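Long-range contacts in Abbfa_003403 (Acinetobacter baumannii, PDB 4ZXH), which probably builds peptides as a four-domain nonribosomal peptide synthetase, joining condensation, adenylation, carrier and thioesterase domains in one chain: residues D457-Y462 / L803-V808; L266-S271 / R451-L456; A428-N433 / L855-R860. All coordinates share one frame; numbering follows the deposited sequence.

Contact 1 (D457-Y462 / L803-V808)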
ATOM      1  N   ASP A 457      -9.097 -18.624  26.132  1.00 69.66           N
ATOM      2  CA  ASP A 457      -8.135 -19.234  25.224  1.00 65.49           C
ATOM      3  C   ASP A 457      -8.886 -19.890  24.068  1.00 59.40           C
ATOM      4  O   ASP A 457      -9.695 -20.793  24.265  1.00 64.69           O
ATOM      5  CB  ASP A 457      -7.251 -20.241  25.967  1.00 72.07           C
ATOM      6  CG  ASP A 457      -5.851 -20.339  25.381  1.00 76.14           C
ATOM      7  OD1 ASP A 457      -5.673 -19.960  24.197  1.00 83.53           O
ATOM      8  OD2 ASP A 457      -4.927 -20.792  26.103  1.00 68.45           O
ATOM      9  N   ILE A 458      -8.608 -19.397  22.867  1.00 61.25           N
ATOM     10  CA  ILE A 458      -9.314 -19.753  21.640  1.00 61.50           C
ATOM     11  C   ILE A 458      -8.573 -20.878  20.928  1.00 62.35           C
ATOM     12  O   ILE A 458      -9.096 -21.530  20.013  1.00 56.96           O
ATOM     13  CB  ILE A 458      -9.429 -18.506  20.713  1.00 86.93           C
ATOM     14  CG1 ILE A 458     -10.159 -17.388  21.443  1.00 86.93           C
ATOM     15  CG2 ILE A 458     -10.162 -18.804  19.435  1.00 87.76           C
ATOM     16  CD1 ILE A 458     -11.457 -17.847  22.042  1.00 85.42           C
ATOM     17  N   ALA A 459      -7.340 -21.096  21.370  1.00 60.67           N
ATOM     18  CA  ALA A 459      -6.442 -22.039  20.733  1.00 54.62           C
ATOM     19  C   ALA A 459      -7.023 -23.436  20.769  1.00 58.92           C
ATOM     20  O   ALA A 459      -7.763 -23.775  21.688  1.00 63.11           O
ATOM     21  CB  ALA A 459      -5.083 -22.001  21.412  1.00 49.39           C
ATOM     22  N   PRO A 460      -6.716 -24.246  19.745  1.00 64.42           N
ATOM     23  CA  PRO A 460      -7.076 -25.668  19.802  1.00 68.81           C
ATOM     24  C   PRO A 460      -6.349 -26.321  20.965  1.00 81.17           C
ATOM     25  O   PRO A 460      -5.263 -25.864  21.297  1.00 86.06           O
ATOM     26  CB  PRO A 460      -6.580 -26.223  18.459  1.00 69.56           C
ATOM     27  CG  PRO A 460      -6.342 -25.003  17.577  1.00 53.26           C
ATOM     28  CD  PRO A 460      -5.987 -23.895  18.511  1.00 57.15           C
ATOM     29  N   ASP A 461      -6.916 -27.342  21.592  1.00 97.73           N
ATOM     30  CA  ASP A 461      -6.181 -28.016  22.653  1.00107.56           C
ATOM     31  C   ASP A 461      -5.152 -28.924  21.986  1.00100.27           C
ATOM     32  O   ASP A 461      -5.497 -29.951  21.400  1.00105.14           O
ATOM     33  CB  ASP A 461      -7.109 -28.811  23.580  1.00120.98           C
ATOM     34  CG  ASP A 461      -6.417 -29.248  24.871  1.00132.52           C
ATOM     35  OD1 ASP A 461      -5.178 -29.442  24.871  1.00135.26           O
ATOM     36  OD2 ASP A 461      -7.117 -29.396  25.896  1.00137.09           O
ATOM     37  N   TYR A 462      -3.888 -28.526  22.072  1.00 85.45           N
ATOM     38  CA  TYR A 462      -2.815 -29.204  21.367  1.00 69.94           C
ATOM     39  C   TYR A 462      -2.466 -30.523  22.023  1.00 76.40           C
ATOM     40  O   TYR A 462      -2.247 -30.575  23.231  1.00 78.99           O
ATOM     41  CB  TYR A 462      -1.590 -28.307  21.310  1.00 63.43           C
ATOM     42  CG  TYR A 462      -1.790 -27.047  20.506  1.00 56.82           C
ATOM     43  CD1 TYR A 462      -1.867 -27.096  19.116  1.00 54.20           C
ATOM     44  CD2 TYR A 462      -1.885 -25.805  21.124  1.00 54.23           C
ATOM     45  CE1 TYR A 462      -2.025 -25.948  18.361  1.00 49.90           C
ATOM     46  CE2 TYR A 462      -2.053 -24.638  20.366  1.00 57.01           C
ATOM     47  CZ  TYR A 462      -2.118 -24.724  18.984  1.00 55.76           C
ATOM     48  OH  TYR A 462      -2.278 -23.587  18.217  1.00 57.82           O
ATOM     49  N   LEU A 803       0.219 -21.218  24.384  1.00 58.88           N
ATOM     50  CA  LEU A 803       0.370 -21.558  22.972  1.00 49.08           C
ATOM     51  C   LEU A 803      -0.666 -20.851  22.091  1.00 54.58           C
ATOM     52  O   LEU A 803      -1.875 -21.073  22.234  1.00 52.90           O
ATOM     53  CB  LEU A 803       0.256 -23.067  22.789  1.00 50.34           C
ATOM     54  CG  LEU A 803       1.339 -23.912  23.446  1.00 49.50           C
ATOM     55  CD1 LEU A 803       0.867 -25.340  23.566  1.00 51.71           C
ATOM     56  CD2 LEU A 803       2.619 -23.837  22.643  1.00 46.87           C
ATOM     57  N   VAL A 804      -0.195 -20.017  21.164  1.00 50.49           N
ATOM     58  CA  VAL A 804      -1.102 -19.195  20.358  1.00 50.97           C
ATOM     59  C   VAL A 804      -1.930 -20.035  19.377  1.00 55.25           C
ATOM     60  O   VAL A 804      -1.538 -21.144  19.013  1.00 61.72           O
ATOM     61  CB  VAL A 804      -0.331 -18.112  19.575  1.00 46.68           C
ATOM     62  CG1 VAL A 804       0.409 -17.207  20.534  1.00 49.14           C
ATOM     63  CG2 VAL A 804       0.616 -18.742  18.573  1.00 45.11           C
ATOM     64  N   PRO A 805      -3.096 -19.517  18.964  1.00 55.62           N
ATOM     65  CA  PRO A 805      -3.843 -20.224  17.917  1.00 60.36           C
ATOM     66  C   PRO A 805      -3.116 -20.085  16.589  1.00 60.25           C
ATOM     67  O   PRO A 805      -2.300 -19.176  16.456  1.00 57.28           O
ATOM     68  CB  PRO A 805      -5.197 -19.499  17.880  1.00 55.77           C
ATOM     69  CG  PRO A 805      -5.213 -18.591  19.077  1.00 55.62           C
ATOM     70  CD  PRO A 805      -3.798 -18.310  19.431  1.00 52.90           C
ATOM     71  N   PRO A 806      -3.395 -20.964  15.616  1.00 64.93           N
ATOM     72  CA  PRO A 806      -2.758 -20.757  14.308  1.00 55.72           C
ATOM     73  C   PRO A 806      -3.138 -19.399  13.705  1.00 57.70           C
ATOM     74  O   PRO A 806      -4.206 -18.868  14.027  1.00 52.88           O
ATOM     75  CB  PRO A 806      -3.297 -21.912  13.467  1.00 53.69           C
ATOM     76  CG  PRO A 806      -3.725 -22.958  14.473  1.00 55.42           C
ATOM     77  CD  PRO A 806      -4.214 -22.190  15.658  1.00 55.64           C
ATOM     78  N   GLY A 807      -2.257 -18.835  12.877  1.00 57.05           N
ATOM     79  CA  GLY A 807      -2.515 -17.566  12.211  1.00 49.17           C
ATOM     80  C   GLY A 807      -2.193 -16.346  13.059  1.00 54.63           C
ATOM     81  O   GLY A 807      -2.341 -15.213  12.601  1.00 53.21           O
ATOM     82  N   VAL A 808      -1.739 -16.583  14.288  1.00 47.26           N
ATOM     83  CA  VAL A 808      -1.549 -15.530  15.280  1.00 46.57           C
ATOM     84  C   VAL A 808      -0.050 -15.270  15.539  1.00 52.25           C
ATOM     85  O   VAL A 808       0.788 -16.154  15.336  1.00 43.08           O
ATOM     86  CB  VAL A 808      -2.280 -15.919  16.595  1.00 48.17           C
ATOM     87  CG1 VAL A 808      -2.094 -14.880  17.701  1.00 47.78           C
ATOM     88  CG2 VAL A 808      -3.755 -16.155  16.326  1.00 50.80           C
TER
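The polar link between D457-Y462 and L803-V808 is one hydrogen bond, from Y462 OH to V804 O at 2.7 Å. The hydroxyl comes to the carbonyl with a C=O...O angle of 145° and lies 17° from its plane, while V804 O itself sits at the edge of the phenol ring, near the ring plane. The ring reaches this carbonyl because CG is turned anti to the carbonyl carbon of Y462 (chi1 -65°).

Apolar contacts lie beside the bond and along the rest of the loop. L803 passes obliquely by the ring, its CB 3.7 Å from Y462 CE2, and L803 CD1 lies near Y462 CD2. The CD atom of P806 approaches the phenol oxygen from the opposite direction, at 3.5 Å from Y462 OH. The rings of P460 and P806 approach each other through their CD atoms, 3.8 Å apart, and A459 CB lies 4.1 Å from P805 CG and also near the carbonyl oxygen of L803.

This is loop-on-loop packing at the junction of condensation and adenylation regions: one loop follows helix 428-447, and the other connects strands 792-797 and 809-816. Within the second loop P805-V808 forms a type II beta turn with G807 at its third position, and G807 and V808 together face L855 in a G1 beta bulge.

Within its own loop D457 OD1 accepts a weak bond from A459 N, and D457 OD2 forms a long, weak ion pair with R802. I458 turns the end of its side chain away from the other loop and packs on L437 and V441 of helix 428-447.

Contact 2 (L266-S271 / R451-L456)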
ATOM      1  N   LEU A 266     -13.131 -12.525  18.413  1.00 42.98           N
ATOM      2  CA  LEU A 266     -12.299 -13.206  17.428  1.00 39.79           C
ATOM      3  C   LEU A 266     -11.210 -12.311  16.817  1.00 45.29           C
ATOM      4  O   LEU A 266     -10.043 -12.689  16.810  1.00 52.41           O
ATOM      5  CB  LEU A 266     -13.158 -13.780  16.301  1.00 36.23           C
ATOM      6  CG  LEU A 266     -12.252 -14.447  15.266  1.00 35.54           C
ATOM      7  CD1 LEU A 266     -11.490 -15.576  15.919  1.00 37.33           C
ATOM      8  CD2 LEU A 266     -13.012 -14.943  14.051  1.00 34.30           C
ATOM      9  N   LEU A 267     -11.579 -11.143  16.290  1.00 34.84           N
ATOM     10  CA  LEU A 267     -10.600 -10.276  15.623  1.00 37.64           C
ATOM     11  C   LEU A 267      -9.585  -9.701  16.618  1.00 43.43           C
ATOM     12  O   LEU A 267      -8.446  -9.409  16.260  1.00 36.19           O
ATOM     13  CB  LEU A 267     -11.305  -9.144  14.882  1.00 37.61           C
ATOM     14  CG  LEU A 267     -12.429  -9.620  13.947  1.00 45.32           C
ATOM     15  CD1 LEU A 267     -13.315  -8.458  13.508  1.00 46.79           C
ATOM     16  CD2 LEU A 267     -11.886 -10.370  12.728  1.00 39.33           C
ATOM     17  N   HIS A 268     -10.017  -9.544  17.868  1.00 47.93           N
ATOM     18  CA  HIS A 268      -9.139  -9.150  18.967  1.00 40.70           C
ATOM     19  C   HIS A 268      -8.036 -10.169  19.198  1.00 43.45           C
ATOM     20  O   HIS A 268      -6.868  -9.807  19.346  1.00 46.98           O
ATOM     21  CB  HIS A 268      -9.943  -8.975  20.250  1.00 39.85           C
ATOM     22  CG  HIS A 268      -9.107  -8.680  21.453  1.00 43.72           C
ATOM     23  ND1 HIS A 268      -8.392  -7.512  21.594  1.00 50.68           N
ATOM     24  CD2 HIS A 268      -8.872  -9.403  22.575  1.00 55.10           C
ATOM     25  CE1 HIS A 268      -7.754  -7.524  22.753  1.00 49.70           C
ATOM     26  NE2 HIS A 268      -8.028  -8.661  23.367  1.00 53.95           N
ATOM     27  N   LYS A 269      -8.415 -11.443  19.229  1.00 39.54           N
ATOM     28  CA  LYS A 269      -7.468 -12.533  19.421  1.00 41.54           C
ATOM     29  C   LYS A 269      -6.535 -12.702  18.225  1.00 45.00           C
ATOM     30  O   LYS A 269      -5.353 -12.980  18.408  1.00 61.16           O
ATOM     31  CB  LYS A 269      -8.202 -13.853  19.698  1.00 44.58           C
ATOM     32  CG  LYS A 269      -8.878 -13.932  21.070  1.00 45.81           C
ATOM     33  CD  LYS A 269      -7.943 -13.425  22.154  1.00 52.45           C
ATOM     34  CE  LYS A 269      -8.587 -13.434  23.529  1.00 67.04           C
ATOM     35  NZ  LYS A 269      -7.606 -13.013  24.573  1.00 76.42           N
ATOM     36  N   LEU A 270      -7.046 -12.523  17.009  1.00 37.83           N
ATOM     37  CA  LEU A 270      -6.215 -12.657  15.806  1.00 36.79           C
ATOM     38  C   LEU A 270      -5.223 -11.515  15.579  1.00 44.60           C
ATOM     39  O   LEU A 270      -4.182 -11.709  14.956  1.00 49.85           O
ATOM     40  CB  LEU A 270      -7.085 -12.775  14.557  1.00 46.14           C
ATOM     41  CG  LEU A 270      -7.969 -14.009  14.391  1.00 43.05           C
ATOM     42  CD1 LEU A 270      -8.501 -14.050  12.985  1.00 35.62           C
ATOM     43  CD2 LEU A 270      -7.217 -15.279  14.720  1.00 44.69           C
ATOM     44  N   SER A 271      -5.538 -10.323  16.068  1.00 43.45           N
ATOM     45  CA  SER A 271      -4.696  -9.161  15.782  1.00 43.76           C
ATOM     46  C   SER A 271      -4.033  -8.554  17.016  1.00 43.07           C
ATOM     47  O   SER A 271      -3.158  -7.711  16.893  1.00 36.36           O
ATOM     48  CB  SER A 271      -5.519  -8.091  15.066  1.00 41.27           C
ATOM     49  OG  SER A 271      -6.612  -7.666  15.858  1.00 43.35           O
ATOM     50  N   ARG A 451     -16.230 -15.678  32.084  1.00 75.44           N
ATOM     51  CA  ARG A 451     -14.789 -15.641  31.892  1.00 74.04           C
ATOM     52  C   ARG A 451     -14.369 -14.299  31.283  1.00 72.89           C
ATOM     53  O   ARG A 451     -15.105 -13.725  30.479  1.00 78.50           O
ATOM     54  CB  ARG A 451     -14.343 -16.816  31.017  1.00 76.84           C
ATOM     55  CG  ARG A 451     -12.832 -17.028  30.942  1.00 80.75           C
ATOM     56  CD  ARG A 451     -12.497 -18.376  30.310  1.00 81.25           C
ATOM     57  NE  ARG A 451     -12.522 -19.485  31.268  1.00 79.87           N
ATOM     58  CZ  ARG A 451     -12.611 -20.767  30.918  1.00 82.12           C
ATOM     59  NH1 ARG A 451     -12.729 -21.108  29.642  1.00 85.62           N
ATOM     60  NH2 ARG A 451     -12.612 -21.709  31.844  1.00 82.86           N
ATOM     61  N   LYS A 452     -13.201 -13.799  31.698  1.00 68.83           N
ATOM     62  CA  LYS A 452     -12.640 -12.540  31.197  1.00 58.27           C
ATOM     63  C   LYS A 452     -11.999 -12.721  29.825  1.00 58.53           C
ATOM     64  O   LYS A 452     -11.345 -13.727  29.564  1.00 60.91           O
ATOM     65  CB  LYS A 452     -11.603 -11.971  32.178  1.00 60.69           C
ATOM     66  CG  LYS A 452     -12.187 -11.316  33.420  1.00 61.43           C
ATOM     67  CD  LYS A 452     -11.099 -10.708  34.292  1.00 65.26           C
ATOM     68  CE  LYS A 452     -11.698  -9.889  35.442  1.00 74.06           C
ATOM     69  NZ  LYS A 452     -10.641  -9.300  36.330  1.00 75.05           N
ATOM     70  N   ILE A 453     -12.188 -11.735  28.957  1.00 53.71           N
ATOM     71  CA  ILE A 453     -11.711 -11.800  27.584  1.00 51.47           C
ATOM     72  C   ILE A 453     -10.221 -12.160  27.486  1.00 63.06           C
ATOM     73  O   ILE A 453      -9.819 -12.895  26.586  1.00 68.02           O
ATOM     74  CB  ILE A 453     -11.989 -10.463  26.855  1.00 49.86           C
ATOM     75  CG1 ILE A 453     -13.498 -10.242  26.747  1.00 51.04           C
ATOM     76  CG2 ILE A 453     -11.344 -10.439  25.470  1.00 54.75           C
ATOM     77  CD1 ILE A 453     -13.904  -9.086  25.891  1.00 49.69           C
ATOM     78  N   VAL A 454      -9.409 -11.668  28.413  1.00 56.89           N
ATOM     79  CA  VAL A 454      -8.002 -12.074  28.470  1.00 61.90           C
ATOM     80  C   VAL A 454      -7.845 -13.565  28.841  1.00 68.32           C
ATOM     81  O   VAL A 454      -7.088 -14.290  28.185  1.00 69.88           O
ATOM     82  CB  VAL A 454      -7.198 -11.193  29.467  1.00 54.33           C
ATOM     83  CG1 VAL A 454      -7.966 -10.990  30.779  1.00 52.14           C
ATOM     84  CG2 VAL A 454      -5.832 -11.792  29.734  1.00 50.96           C
ATOM     85  N   GLU A 455      -8.577 -14.016  29.868  1.00 64.85           N
ATOM     86  CA  GLU A 455      -8.531 -15.407  30.350  1.00 65.98           C
ATOM     87  C   GLU A 455      -8.996 -16.423  29.307  1.00 65.18           C
ATOM     88  O   GLU A 455      -8.845 -17.633  29.487  1.00 67.70           O
ATOM     89  CB  GLU A 455      -9.403 -15.580  31.601  1.00 73.04           C
ATOM     90  CG  GLU A 455      -8.976 -14.823  32.850  1.00 81.71           C
ATOM     91  CD  GLU A 455     -10.051 -14.864  33.946  1.00 92.80           C
ATOM     92  OE1 GLU A 455     -11.195 -15.300  33.668  1.00 88.76           O
ATOM     93  OE2 GLU A 455      -9.744 -14.473  35.095  1.00100.35           O
ATOM     94  N   LEU A 456      -9.589 -15.924  28.233  1.00 53.98           N
ATOM     95  CA  LEU A 456     -10.203 -16.769  27.226  1.00 61.23           C
ATOM     96  C   LEU A 456      -9.175 -17.303  26.242  1.00 66.54           C
ATOM     97  O   LEU A 456      -8.467 -16.536  25.585  1.00 68.36           O
ATOM     98  CB  LEU A 456     -11.288 -15.982  26.490  1.00 58.34           C
ATOM     99  CG  LEU A 456     -11.987 -16.634  25.304  1.00 53.97           C
ATOM    100  CD1 LEU A 456     -12.861 -17.776  25.737  1.00 65.57           C
ATOM    101  CD2 LEU A 456     -12.797 -15.597  24.579  1.00 59.38           C
TER
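K269 and H268, on the last turns of helix 255-271, both reach I453, one through its backbone oxygen and the other through its side chain. Ahead of that meeting point, K452 is tied down within the loop and beyond it: its backbone N donates to E455 OE1 at 3.2 Å, meeting the carboxylate from above its plane, and its NZ forms a salt bridge with D310.

I453 comes next and makes the main encounter. Its CG2 branch lies 3.9 Å from CD2 of H268, the two side chains passing at a slant. The imidazole is held on its other flank, where ND1 bonds to the backbone oxygen of E273, just beyond the helix. The carbonyl of I453 accepts a hydrogen bond from K269 NZ at 3.0 Å, with a C=O...N angle of 139° and the amine 28° out of the carbonyl plane. The lysine bends at chi2 (-45°) and then runs straight through CD and CE to its amine, which carries the charge across to the loop.

Both segments lie in the condensation domain, whose family is grouped with the CoA-dependent acyltransferases. Here the loop after helix 428-447 meets the end of helix 255-271, and I453 also packs on L313 and F316 of helix 313-329.

Residues 453-455 have helical backbone angles but lack the regular hydrogen bonds of a helix. V454 directs its side chain away from helix 255-271, while its carbonyl oxygen receives a hydrogen bond from R802, in the adenylation region. At L456 the backbone N returns a weak bond of 3.5 Å to I453 O, giving that oxygen a second donor besides the lysine. The L456 carbonyl oxygen lies 3.7 Å from K269 CE, and its side chain packs against E444 of helix 428-447.

Contact 3 (A428-N433 / L855-R860)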
ATOM      1  N   ALA A 428      -7.097 -20.103   1.483  1.00 44.84           N
ATOM      2  CA  ALA A 428      -8.275 -20.902   1.818  1.00 39.34           C
ATOM      3  C   ALA A 428      -8.096 -21.501   3.194  1.00 43.98           C
ATOM      4  O   ALA A 428      -9.042 -21.597   3.973  1.00 31.77           O
ATOM      5  CB  ALA A 428      -8.502 -22.000   0.792  1.00 30.50           C
ATOM      6  N   GLN A 429      -6.854 -21.876   3.490  1.00 48.21           N
ATOM      7  CA  GLN A 429      -6.524 -22.497   4.764  1.00 50.15           C
ATOM      8  C   GLN A 429      -6.774 -21.540   5.929  1.00 48.63           C
ATOM      9  O   GLN A 429      -7.269 -21.952   6.979  1.00 53.23           O
ATOM     10  CB  GLN A 429      -5.077 -22.968   4.750  1.00 59.28           C
ATOM     11  CG  GLN A 429      -4.838 -24.198   5.589  1.00 72.07           C
ATOM     12  CD  GLN A 429      -3.586 -24.956   5.167  1.00 79.87           C
ATOM     13  OE1 GLN A 429      -2.853 -24.524   4.269  1.00 78.57           O
ATOM     14  NE2 GLN A 429      -3.349 -26.107   5.801  1.00 78.93           N
ATOM     15  N   SER A 430      -6.445 -20.265   5.734  1.00 44.34           N
ATOM     16  CA  SER A 430      -6.700 -19.234   6.740  1.00 43.25           C
ATOM     17  C   SER A 430      -8.184 -18.979   6.949  1.00 44.18           C
ATOM     18  O   SER A 430      -8.618 -18.676   8.059  1.00 45.01           O
ATOM     19  CB  SER A 430      -6.022 -17.922   6.351  1.00 40.50           C
ATOM     20  OG  SER A 430      -4.617 -18.027   6.479  1.00 43.17           O
ATOM     21  N   ALA A 431      -8.965 -19.076   5.878  1.00 46.61           N
ATOM     22  CA  ALA A 431     -10.400 -18.891   6.014  1.00 39.89           C
ATOM     23  C   ALA A 431     -10.945 -20.006   6.881  1.00 44.87           C
ATOM     24  O   ALA A 431     -11.706 -19.754   7.820  1.00 45.79           O
ATOM     25  CB  ALA A 431     -11.077 -18.867   4.665  1.00 28.96           C
ATOM     26  N   GLU A 432     -10.523 -21.237   6.580  1.00 48.77           N
ATOM     27  CA  GLU A 432     -10.961 -22.398   7.346  1.00 34.30           C
ATOM     28  C   GLU A 432     -10.628 -22.190   8.814  1.00 35.58           C
ATOM     29  O   GLU A 432     -11.478 -22.382   9.686  1.00 53.56           O
ATOM     30  CB  GLU A 432     -10.345 -23.688   6.800  1.00 35.40           C
ATOM     31  CG  GLU A 432     -10.727 -24.943   7.584  1.00 72.56           C
ATOM     32  CD  GLU A 432     -12.214 -25.324   7.480  1.00 91.18           C
ATOM     33  OE1 GLU A 432     -12.865 -25.012   6.457  1.00 94.24           O
ATOM     34  OE2 GLU A 432     -12.736 -25.930   8.446  1.00 92.83           O
ATOM     35  N   ASN A 433      -9.411 -21.733   9.075  1.00 35.91           N
ATOM     36  CA  ASN A 433      -8.983 -21.394  10.428  1.00 40.99           C
ATOM     37  C   ASN A 433      -9.822 -20.355  11.159  1.00 36.47           C
ATOM     38  O   ASN A 433     -10.138 -20.545  12.335  1.00 37.79           O
ATOM     39  CB  ASN A 433      -7.554 -20.890  10.414  1.00 43.12           C
ATOM     40  CG  ASN A 433      -6.901 -21.037  11.739  1.00 49.65           C
ATOM     41  OD1 ASN A 433      -7.001 -22.089  12.372  1.00 58.67           O
ATOM     42  ND2 ASN A 433      -6.330 -19.943  12.237  1.00 43.43           N
ATOM     43  N   LEU A 855       2.689 -18.050  13.784  1.00 49.02           N
ATOM     44  CA  LEU A 855       2.320 -19.441  13.590  1.00 54.61           C
ATOM     45  C   LEU A 855       1.315 -19.484  12.458  1.00 59.65           C
ATOM     46  O   LEU A 855       0.139 -19.178  12.648  1.00 67.18           O
ATOM     47  CB  LEU A 855       1.736 -20.044  14.868  1.00 43.68           C
ATOM     48  CG  LEU A 855       1.199 -21.474  14.814  1.00 47.89           C
ATOM     49  CD1 LEU A 855       2.330 -22.476  14.611  1.00 47.63           C
ATOM     50  CD2 LEU A 855       0.408 -21.781  16.076  1.00 47.12           C
ATOM     51  N   ARG A 856       1.787 -19.837  11.271  1.00 56.54           N
ATOM     52  CA  ARG A 856       0.919 -19.877  10.109  1.00 57.00           C
ATOM     53  C   ARG A 856      -0.061 -21.039  10.220  1.00 66.19           C
ATOM     54  O   ARG A 856       0.199 -22.029  10.916  1.00 66.97           O
ATOM     55  CB  ARG A 856       1.749 -19.985   8.828  1.00 48.26           C
ATOM     56  CG  ARG A 856       2.634 -18.774   8.597  1.00 48.81           C
ATOM     57  CD  ARG A 856       1.801 -17.504   8.604  1.00 55.11           C
ATOM     58  NE  ARG A 856       2.535 -16.309   8.187  1.00 53.74           N
ATOM     59  CZ  ARG A 856       1.948 -15.143   7.931  1.00 49.38           C
ATOM     60  NH1 ARG A 856       0.630 -15.027   8.047  1.00 53.51           N
ATOM     61  NH2 ARG A 856       2.665 -14.100   7.548  1.00 42.70           N
ATOM     62  N   THR A 857      -1.197 -20.896   9.544  1.00 68.99           N
ATOM     63  CA  THR A 857      -2.195 -21.954   9.446  1.00 67.99           C
ATOM     64  C   THR A 857      -1.564 -23.170   8.768  1.00 59.85           C
ATOM     65  O   THR A 857      -1.927 -24.315   9.023  1.00 56.91           O
ATOM     66  CB  THR A 857      -3.440 -21.461   8.666  1.00 69.11           C
ATOM     67  OG1 THR A 857      -3.067 -21.081   7.331  1.00 72.08           O
ATOM     68  CG2 THR A 857      -4.062 -20.255   9.372  1.00 65.53           C
ATOM     69  N   ASP A 858      -0.593 -22.883   7.915  1.00 70.26           N
ATOM     70  CA  ASP A 858       0.211 -23.877   7.230  1.00 80.61           C
ATOM     71  C   ASP A 858       0.911 -24.844   8.197  1.00 79.99           C
ATOM     72  O   ASP A 858       0.992 -26.045   7.938  1.00 74.50           O
ATOM     73  CB  ASP A 858       1.247 -23.154   6.360  1.00 84.35           C
ATOM     74  CG  ASP A 858       1.712 -23.984   5.197  1.00 91.56           C
ATOM     75  OD1 ASP A 858       1.494 -25.212   5.218  1.00 98.88           O
ATOM     76  OD2 ASP A 858       2.296 -23.405   4.258  1.00 90.99           O
ATOM     77  N   GLY A 859       1.409 -24.309   9.311  1.00 78.47           N
ATOM     78  CA  GLY A 859       2.284 -25.046  10.209  1.00 70.55           C
ATOM     79  C   GLY A 859       3.707 -24.515  10.110  1.00 63.55           C
ATOM     80  O   GLY A 859       4.611 -24.967  10.816  1.00 64.05           O
ATOM     81  N   ARG A 860       3.901 -23.558   9.209  1.00 53.63           N
ATOM     82  CA  ARG A 860       5.187 -22.915   9.010  1.00 49.58           C
ATOM     83  C   ARG A 860       5.364 -21.782  10.008  1.00 53.29           C
ATOM     84  O   ARG A 860       4.384 -21.239  10.515  1.00 57.49           O
ATOM     85  CB  ARG A 860       5.307 -22.357   7.590  1.00 54.11           C
ATOM     86  CG  ARG A 860       5.384 -23.395   6.484  1.00 64.64           C
ATOM     87  CD  ARG A 860       5.566 -22.721   5.132  1.00 65.71           C
ATOM     88  NE  ARG A 860       4.590 -21.654   4.919  1.00 68.68           N
ATOM     89  CZ  ARG A 860       4.889 -20.439   4.465  1.00 66.32           C
ATOM     90  NH1 ARG A 860       6.145 -20.129   4.164  1.00 60.52           N
ATOM     91  NH2 ARG A 860       3.927 -19.535   4.302  1.00 66.19           N
TER
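T857 sets its two branches against one face of helix 428-447, overlapping Q429, S430 and N433. Its methyl CG2 stands anti to the carbonyl carbon of T857, while OG1 takes the position between backbone N and carbonyl carbon (chi1 61°), and this rotation gives each branch its own neighbours on the helix.

The methyl rests against N433, 3.7 Å from ND2 and equally near CB, the two side chains crossing at a slant. N433 keeps its polar end for another task: ND2 donates to the backbone oxygen of P806. On the hydroxyl branch, T857 OG1 is 3.5 Å from S430 OG without a hydrogen bond between them; the serine hydroxyl bonds to the carboxylate of D218. Q429 slides past the threonine in the reverse direction, its CB 3.8 Å from T857 OG1, and carries its extended chain on toward D858, where Q429 OE1 lies 4.3 Å from D858 CA.

T857 sits in a tight turn. G859 N bonds to R856 O, and R856 N to R860 O, both at 3.0 Å. T857 and D858 have helical backbone angles, whereas G859 has a phi of 108°. Within the turn R860 NE forms a salt bridge with D858 OD2 at 3.0 Å, though as a hydrogen bond it is weakly aligned at 129°. R856 also reaches across to the condensation region, its NH1 bonding to L217 O.

The geometry is consistent with a beta hairpin between strands 846-855 and 861-863, closed by a type I turn with a G1 bulge, whose tip docks on the opening turns of a helix of the condensation domain at the condensation-adenylation interface.

How the contacts relate
Contact 1 touches both of the others, its centre about 11 Å from that of contact 2 and about 12 Å from that of contact 3, whereas the centres of contacts 2 and 3 are about 19 Å apart and these two do not touch. Toward contact 2 the join is apolar, with I458 CG1 3.7 Å from K269 CG and V808 CG2 3.9 Å from L270 CD2. Toward contact 3 it is polar as well as apolar, P806 CA lying 3.8 Å from L855 CD2. Contact 2 lies within the condensation region, while contacts 1 and 3 tie that region to the adenylation part. None of their residues belongs to the potassium site or the phospholipid pocket.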